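Local atomic coordinates of hypothetical protein (Caulobacter vibrioides, PDB entry 2QAS), a protein that probably acts as a dimeric adaptor that delivers ssrA-tagged proteins to the ClpX unfoldase for degradation. Residues 26-31 / 111-116. Sequence-based numbering, arbitrary orientation.
Sequences GVVKAA and TRFYDP
The Phe113 ring overlaps Val28 and Ala31, which lie three residues apart on helix 16-35. Near the root of the ring, Val28 CG2 lies 3.8 Å from Phe113 CD1, with CG1 of the same valine 4.0 Å from that carbon, so both methyls of the fork touch one corner of the ring. At the far end, Ala31 CB sits 3.9 Å from Phe113 CZ. Both helix residues come at the ring obliquely. Val28 and Phe113 run past each other in opposite directions, which brings CG2 within 4.0 Å of Phe113 CB as well. The bond from CA to CB of Phe113 points at the helix, and CG anti to the backbone N (chi1 -176°) lays the ring along the helix side chains, CD1 by Val28 and CZ by Ala31. No hydrogen bond joins the two segments; the contact is purely apolar, and all three residues are buried. Leu47 and Ile49 of strand 47-52 and Phe120 and Leu122 of strand 120-123, the two neighbours of strand 110-115 in the sheet, also touch the Phe113 side chain. Asp115 OD2 is hydrogen-bonded to His45 ND1 and to Tyr16 OH of the second subunit, whose Met14 packs on Ala31, so the contact lies close to the dimer interface. This is helix-on-sheet packing, with the long N-terminal helix of the SspB fold laid against an antiparallel β-sheet.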
# COMPACT_ATOMS: atom_id res chain seq x y z
N GLY A 26 1.08 -4.37 -2.67
CA GLY A 26 -0.27 -4.33 -3.18
C GLY A 26 -0.41 -3.71 -4.55
O GLY A 26 -1.41 -3.93 -5.23
N VAL A 27 0.59 -2.93 -4.97
CA VAL A 27 0.55 -2.31 -6.30
C VAL A 27 0.79 -3.41 -7.33
O VAL A 27 0.23 -3.39 -8.43
CB VAL A 27 1.63 -1.21 -6.46
CG1 VAL A 27 1.67 -0.73 -7.91
CG2 VAL A 27 1.33 -0.05 -5.54
N VAL A 28 1.64 -4.37 -6.97
CA VAL A 28 1.93 -5.48 -7.87
C VAL A 28 0.65 -6.27 -8.08
O VAL A 28 0.28 -6.59 -9.20
CB VAL A 28 3.01 -6.40 -7.26
CG1 VAL A 28 3.24 -7.59 -8.16
CG2 VAL A 28 4.31 -5.61 -7.06
N LYS A 29 -0.04 -6.56 -6.98
CA LYS A 29 -1.29 -7.30 -7.06
C LYS A 29 -2.33 -6.57 -7.89
O LYS A 29 -3.06 -7.18 -8.67
CB LYS A 29 -1.83 -7.51 -5.66
CG LYS A 29 -3.25 -7.99 -5.61
CD LYS A 29 -3.58 -8.27 -4.17
CE LYS A 29 -5.04 -8.59 -3.98
NZ LYS A 29 -5.33 -8.63 -2.52
N ALA A 30 -2.41 -5.26 -7.73
CA ALA A 30 -3.38 -4.50 -8.50
C ALA A 30 -3.00 -4.45 -9.98
O ALA A 30 -3.87 -4.47 -10.84
CB ALA A 30 -3.51 -3.10 -7.94
N ALA A 31 -1.70 -4.40 -10.27
CA ALA A 31 -1.21 -4.38 -11.64
C ALA A 31 -1.48 -5.74 -12.31
O ALA A 31 -1.85 -5.81 -13.49
CB ALA A 31 0.28 -4.07 -11.66
N THR A 111 10.45 -9.34 -4.80
CA THR A 111 11.58 -8.53 -4.40
C THR A 111 11.77 -7.36 -5.36
O THR A 111 12.45 -6.39 -5.06
CB THR A 111 12.90 -9.34 -4.33
OG1 THR A 111 13.33 -9.68 -5.64
CG2 THR A 111 12.69 -10.62 -3.53
N ARG A 112 11.16 -7.44 -6.54
CA ARG A 112 11.30 -6.34 -7.48
C ARG A 112 10.16 -6.30 -8.49
O ARG A 112 9.62 -7.33 -8.87
CB ARG A 112 12.64 -6.45 -8.21
CG ARG A 112 13.06 -5.15 -8.87
CD ARG A 112 13.80 -5.39 -10.17
NE ARG A 112 14.15 -4.13 -10.83
CZ ARG A 112 14.47 -4.01 -12.11
NH1 ARG A 112 14.49 -5.09 -12.89
NH2 ARG A 112 14.78 -2.82 -12.62
N PHE A 113 9.80 -5.09 -8.90
CA PHE A 113 8.73 -4.87 -9.87
C PHE A 113 9.19 -3.79 -10.83
O PHE A 113 9.70 -2.76 -10.39
CB PHE A 113 7.46 -4.39 -9.17
CG PHE A 113 6.29 -4.24 -10.10
CD1 PHE A 113 5.61 -5.36 -10.57
CD2 PHE A 113 5.89 -2.98 -10.52
CE1 PHE A 113 4.55 -5.23 -11.47
CE2 PHE A 113 4.83 -2.82 -11.42
CZ PHE A 113 4.15 -3.96 -11.89
N TYR A 114 9.00 -4.00 -12.13
CA TYR A 114 9.44 -3.02 -13.11
C TYR A 114 8.63 -3.06 -14.41
O TYR A 114 8.40 -4.12 -14.98
CB TYR A 114 10.93 -3.26 -13.44
CG TYR A 114 11.54 -2.20 -14.33
CD1 TYR A 114 11.55 -0.86 -13.95
CD2 TYR A 114 12.09 -2.53 -15.58
CE1 TYR A 114 12.07 0.14 -14.78
CE2 TYR A 114 12.62 -1.53 -16.43
CZ TYR A 114 12.60 -0.20 -16.02
OH TYR A 114 13.11 0.80 -16.83
N ASP A 115 8.18 -1.89 -14.85
CA ASP A 115 7.44 -1.76 -16.10
C ASP A 115 8.25 -0.81 -16.97
O ASP A 115 8.13 0.40 -16.86
CB ASP A 115 6.05 -1.15 -15.88
CG ASP A 115 5.25 -1.02 -17.18
OD1 ASP A 115 5.86 -1.04 -18.27
OD2 ASP A 115 4.01 -0.89 -17.11
N PRO A 116 9.11 -1.36 -17.85
CA PRO A 116 9.97 -0.60 -18.76
C PRO A 116 9.33 0.54 -19.54
O PRO A 116 9.99 1.52 -19.87
CB PRO A 116 10.50 -1.69 -19.71
CG PRO A 116 10.60 -2.87 -18.82
CD PRO A 116 9.30 -2.81 -18.04